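Local coordinates for protein fervidolysin (Fervidobacterium pennivorans, PDB 1R6V) that degrades keratin into peptides as a subtilisin-like serine protease, allowing the bacterium to grow on native feathers, at residues Tyr91-Pro103 and Phe232-Asp246. The protein carries 1 engineered substitution. Residues are numbered along the deposited sequence; the frame is centred on the assembly and turned at random.
Sequences YVEPSYKRELIKP and FDDPALVGGNGYVGD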
# COMPACT_ATOMS: atom_id res chain seq x y z
N TYR A 91 -2.66 12.68 -6.21
CA TYR A 91 -3.81 11.91 -5.75
C TYR A 91 -4.38 12.50 -4.48
O TYR A 91 -3.74 13.32 -3.82
CB TYR A 91 -3.43 10.44 -5.49
CG TYR A 91 -2.40 10.28 -4.39
CD1 TYR A 91 -2.75 10.38 -3.04
CD2 TYR A 91 -1.05 10.10 -4.70
CE1 TYR A 91 -1.78 10.32 -2.03
CE2 TYR A 91 -0.07 10.04 -3.70
CZ TYR A 91 -0.44 10.15 -2.37
OH TYR A 91 0.53 10.08 -1.39
N VAL A 92 -5.60 12.07 -4.15
CA VAL A 92 -6.27 12.48 -2.93
C VAL A 92 -6.87 11.20 -2.40
O VAL A 92 -7.64 10.56 -3.10
CB VAL A 92 -7.42 13.47 -3.19
CG1 VAL A 92 -8.06 13.86 -1.85
CG2 VAL A 92 -6.89 14.71 -3.90
N GLU A 93 -6.53 10.80 -1.18
CA GLU A 93 -7.07 9.55 -0.64
C GLU A 93 -7.30 9.67 0.87
O GLU A 93 -6.78 10.58 1.50
CB GLU A 93 -6.06 8.43 -0.90
CG GLU A 93 -4.74 8.65 -0.15
CD GLU A 93 -3.68 7.61 -0.48
OE1 GLU A 93 -2.57 7.73 0.08
OE2 GLU A 93 -3.95 6.68 -1.27
N PRO A 94 -8.09 8.76 1.46
CA PRO A 94 -8.29 8.85 2.91
C PRO A 94 -7.14 8.07 3.58
O PRO A 94 -6.30 7.48 2.90
CB PRO A 94 -9.62 8.13 3.11
CG PRO A 94 -9.53 7.03 2.10
CD PRO A 94 -8.98 7.75 0.86
N SER A 95 -7.10 8.10 4.91
CA SER A 95 -6.14 7.29 5.64
C SER A 95 -7.00 6.05 5.87
O SER A 95 -8.14 6.16 6.34
CB SER A 95 -5.79 7.91 6.99
OG SER A 95 -5.11 6.98 7.82
N TYR A 96 -6.49 4.88 5.52
CA TYR A 96 -7.28 3.67 5.68
C TYR A 96 -7.16 3.02 7.06
O TYR A 96 -6.23 3.28 7.81
CB TYR A 96 -6.90 2.67 4.60
CG TYR A 96 -7.29 3.15 3.21
CD1 TYR A 96 -6.38 3.82 2.40
CD2 TYR A 96 -8.58 2.95 2.73
CE1 TYR A 96 -6.74 4.28 1.13
CE2 TYR A 96 -8.95 3.40 1.45
CZ TYR A 96 -8.02 4.07 0.66
OH TYR A 96 -8.35 4.53 -0.59
N LYS A 97 -8.13 2.17 7.38
CA LYS A 97 -8.12 1.47 8.66
C LYS A 97 -7.01 0.41 8.66
O LYS A 97 -6.83 -0.30 7.67
CB LYS A 97 -9.47 0.79 8.90
CG LYS A 97 -10.66 1.73 9.02
CD LYS A 97 -10.62 2.56 10.29
CE LYS A 97 -11.87 3.41 10.43
NZ LYS A 97 -13.11 2.59 10.34
N ARG A 98 -6.28 0.32 9.76
CA ARG A 98 -5.22 -0.71 9.90
C ARG A 98 -5.31 -1.29 11.30
O ARG A 98 -5.76 -0.63 12.23
CB ARG A 98 -3.81 -0.12 9.77
CG ARG A 98 -3.59 0.75 8.56
CD ARG A 98 -3.47 -0.01 7.26
NE ARG A 98 -3.34 0.94 6.17
CZ ARG A 98 -3.52 0.66 4.88
NH1 ARG A 98 -3.82 -0.58 4.50
NH2 ARG A 98 -3.45 1.64 3.98
N GLU A 99 -4.85 -2.52 11.45
CA GLU A 99 -4.87 -3.14 12.75
C GLU A 99 -3.54 -3.83 12.96
O GLU A 99 -2.89 -4.26 12.02
CB GLU A 99 -5.99 -4.18 12.84
CG GLU A 99 -7.36 -3.60 12.54
CD GLU A 99 -8.48 -4.60 12.66
OE1 GLU A 99 -8.46 -5.62 11.93
OE2 GLU A 99 -9.40 -4.37 13.47
N LEU A 100 -3.16 -3.93 14.22
CA LEU A 100 -1.93 -4.61 14.58
C LEU A 100 -2.23 -6.11 14.43
O LEU A 100 -3.32 -6.56 14.77
CB LEU A 100 -1.59 -4.29 16.03
CG LEU A 100 -0.20 -4.62 16.57
CD1 LEU A 100 0.80 -3.65 15.98
CD2 LEU A 100 -0.21 -4.50 18.10
N ILE A 101 -1.28 -6.86 13.91
CA ILE A 101 -1.45 -8.31 13.79
C ILE A 101 -1.02 -8.81 15.17
O ILE A 101 0.11 -9.25 15.37
CB ILE A 101 -0.54 -8.87 12.68
CG1 ILE A 101 -0.92 -8.23 11.34
CG2 ILE A 101 -0.67 -10.39 12.58
CD1 ILE A 101 0.05 -8.53 10.20
N LYS A 102 -1.96 -8.73 16.11
CA LYS A 102 -1.75 -9.06 17.52
C LYS A 102 -1.31 -10.46 17.93
O LYS A 102 -1.94 -11.46 17.61
CB LYS A 102 -3.02 -8.70 18.31
CG LYS A 102 -3.32 -7.20 18.42
CD LYS A 102 -2.56 -6.52 19.56
CE LYS A 102 -3.07 -6.95 20.93
NZ LYS A 102 -2.21 -6.41 22.03
N PRO A 103 -0.20 -10.54 18.70
CA PRO A 103 0.27 -11.85 19.15
C PRO A 103 -0.60 -12.33 20.30
O PRO A 103 -1.23 -11.52 20.98
CB PRO A 103 1.69 -11.55 19.62
CG PRO A 103 1.61 -10.15 20.12
CD PRO A 103 0.74 -9.47 19.08
N PHE A 232 0.97 2.62 16.86
CA PHE A 232 -0.21 2.18 17.58
C PHE A 232 0.04 2.82 18.93
O PHE A 232 0.84 2.37 19.73
CB PHE A 232 -0.34 0.66 17.67
CG PHE A 232 -0.92 0.08 16.43
CD1 PHE A 232 -0.08 -0.29 15.38
CD2 PHE A 232 -2.30 0.03 16.24
CE1 PHE A 232 -0.61 -0.70 14.15
CE2 PHE A 232 -2.84 -0.37 15.02
CZ PHE A 232 -2.00 -0.74 13.97
N ASP A 233 -0.65 3.94 19.12
CA ASP A 233 -0.53 4.77 20.30
C ASP A 233 -1.68 4.47 21.28
O ASP A 233 -2.39 3.47 21.12
CB ASP A 233 -0.55 6.23 19.82
CG ASP A 233 0.25 7.17 20.72
OD1 ASP A 233 -0.07 7.24 21.92
OD2 ASP A 233 1.18 7.84 20.23
N ASP A 234 -1.85 5.34 22.28
CA ASP A 234 -2.92 5.16 23.26
C ASP A 234 -4.26 5.55 22.63
O ASP A 234 -4.46 6.72 22.30
CB ASP A 234 -2.66 6.05 24.48
CG ASP A 234 -3.63 5.77 25.62
OD1 ASP A 234 -4.74 5.27 25.37
OD2 ASP A 234 -3.27 6.07 26.78
N PRO A 235 -5.18 4.60 22.45
CA PRO A 235 -6.47 4.94 21.85
C PRO A 235 -7.25 6.03 22.58
O PRO A 235 -8.15 6.64 22.02
CB PRO A 235 -7.22 3.60 21.84
CG PRO A 235 -6.61 2.85 22.96
CD PRO A 235 -5.14 3.17 22.82
N ALA A 236 -6.88 6.28 23.83
CA ALA A 236 -7.55 7.31 24.61
C ALA A 236 -7.06 8.68 24.14
O ALA A 236 -7.76 9.68 24.31
CB ALA A 236 -7.25 7.12 26.10
N LEU A 237 -5.88 8.70 23.54
CA LEU A 237 -5.30 9.94 23.04
C LEU A 237 -5.49 10.15 21.55
O LEU A 237 -5.65 11.29 21.11
CB LEU A 237 -3.80 10.00 23.35
CG LEU A 237 -3.46 10.16 24.83
CD1 LEU A 237 -1.95 10.06 25.02
CD2 LEU A 237 -3.98 11.51 25.31
N VAL A 238 -5.47 9.07 20.77
CA VAL A 238 -5.64 9.19 19.32
C VAL A 238 -6.93 8.59 18.78
O VAL A 238 -7.18 8.64 17.58
CB VAL A 238 -4.46 8.56 18.56
CG1 VAL A 238 -3.15 9.22 19.00
CG2 VAL A 238 -4.42 7.06 18.83
N GLY A 239 -7.73 8.02 19.67
CA GLY A 239 -9.00 7.43 19.25
C GLY A 239 -8.90 6.10 18.54
O GLY A 239 -7.82 5.51 18.41
N GLY A 240 -10.05 5.61 18.09
CA GLY A 240 -10.10 4.33 17.39
C GLY A 240 -9.39 3.22 18.14
O GLY A 240 -9.59 3.05 19.34
N ASN A 241 -8.55 2.47 17.43
CA ASN A 241 -7.81 1.38 18.05
C ASN A 241 -6.38 1.80 18.32
O ASN A 241 -5.50 0.96 18.56
CB ASN A 241 -7.83 0.14 17.14
CG ASN A 241 -7.19 0.39 15.79
OD1 ASN A 241 -6.74 1.51 15.51
ND2 ASN A 241 -7.15 -0.63 14.95
N GLY A 242 -6.14 3.10 18.29
CA GLY A 242 -4.80 3.60 18.54
C GLY A 242 -3.96 3.79 17.29
O GLY A 242 -2.88 4.40 17.37
N TYR A 243 -4.43 3.30 16.15
CA TYR A 243 -3.66 3.46 14.91
C TYR A 243 -3.54 4.96 14.66
O TYR A 243 -4.55 5.67 14.68
CB TYR A 243 -4.36 2.80 13.73
CG TYR A 243 -3.57 2.93 12.44
CD1 TYR A 243 -2.24 2.52 12.39
CD2 TYR A 243 -4.15 3.45 11.29
CE1 TYR A 243 -1.49 2.63 11.22
CE2 TYR A 243 -3.41 3.57 10.11
CZ TYR A 243 -2.07 3.16 10.09
OH TYR A 243 -1.34 3.29 8.92
N VAL A 244 -2.32 5.45 14.39
CA VAL A 244 -2.10 6.87 14.19
C VAL A 244 -2.50 7.40 12.82
O VAL A 244 -2.54 8.61 12.62
CB VAL A 244 -0.62 7.26 14.48
CG1 VAL A 244 -0.28 6.90 15.92
CG2 VAL A 244 0.33 6.55 13.51
N GLY A 245 -2.80 6.51 11.88
CA GLY A 245 -3.18 6.95 10.55
C GLY A 245 -2.07 6.73 9.53
O GLY A 245 -0.89 6.77 9.87
N ASP A 246 -2.45 6.51 8.27
CA ASP A 246 -1.47 6.27 7.22
C ASP A 246 -0.52 7.45 7.05
O ASP A 246 0.67 7.27 6.72
CB ASP A 246 -2.16 5.98 5.89
CG ASP A 246 -2.86 4.62 5.86
OD1 ASP A 246 -2.57 3.75 6.70
OD2 ASP A 246 -3.71 4.43 4.96
O HOH W 1 -3.72 6.14 2.85
O HOH W 2 -7.50 1.80 12.21
O HOH W 3 -7.85 -3.11 16.16
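Arg98 of the propeptide and Asp246, at the start of helix 246-258, meet in a salt bridge whose carboxylate takes four hydrogen bonds, two on each oxygen. Arg98 grips side-on: its NE points at the syn lone pair of Asp246 OD1 (3.0 Å, nearly straight at 175°), while NH2 reaches OD2 from above the carboxylate plane. Tyr96 N meets Asp246 OD2 from the opposite face at 2.9 Å, and Tyr243 OH donates to the anti lone pair of OD1, so the carboxylate's rotation is fixed from several directions. The salt bridge probably balances the Asp246 charge; Arg98 NH1 also hydrogen-bonds Gly272 O, holding the far side of the guanidinium. The turn about CB-CG of Arg98 (chi2 -74°) carries the guanidinium to Asp246 while CB lies over the centre of the Tyr243 ring, 3.6 Å from the centroid, a CH-pi contact. Ser95 OG accepts from Asp246 N at 2.7 Å, engaging the helix's first turn. Farther along, Asn241 ND2 donates to Arg98 O (3.1 Å) in the planes of both amide and carbonyl, while its OD1 closes an Asx turn onto Tyr243 N. Leu100 CB sits over the Phe232 face, 4.0 Å from the centroid. The Leu100 side chain is also about 4 Å from the side chains of the inferred charge-relay Asp162 and the engineered Ala200, and Pro103 touches Ser381, the inferred charge-relay serine, consistent with a propeptide end lying in the cleft as in propeptide-subtilisin complexes. The contact thus spans the link from propeptide strand 89-93, beside strand 33-38, to strand 99-100, which pairs antiparallel with strand 263-269 of the catalytic sheet.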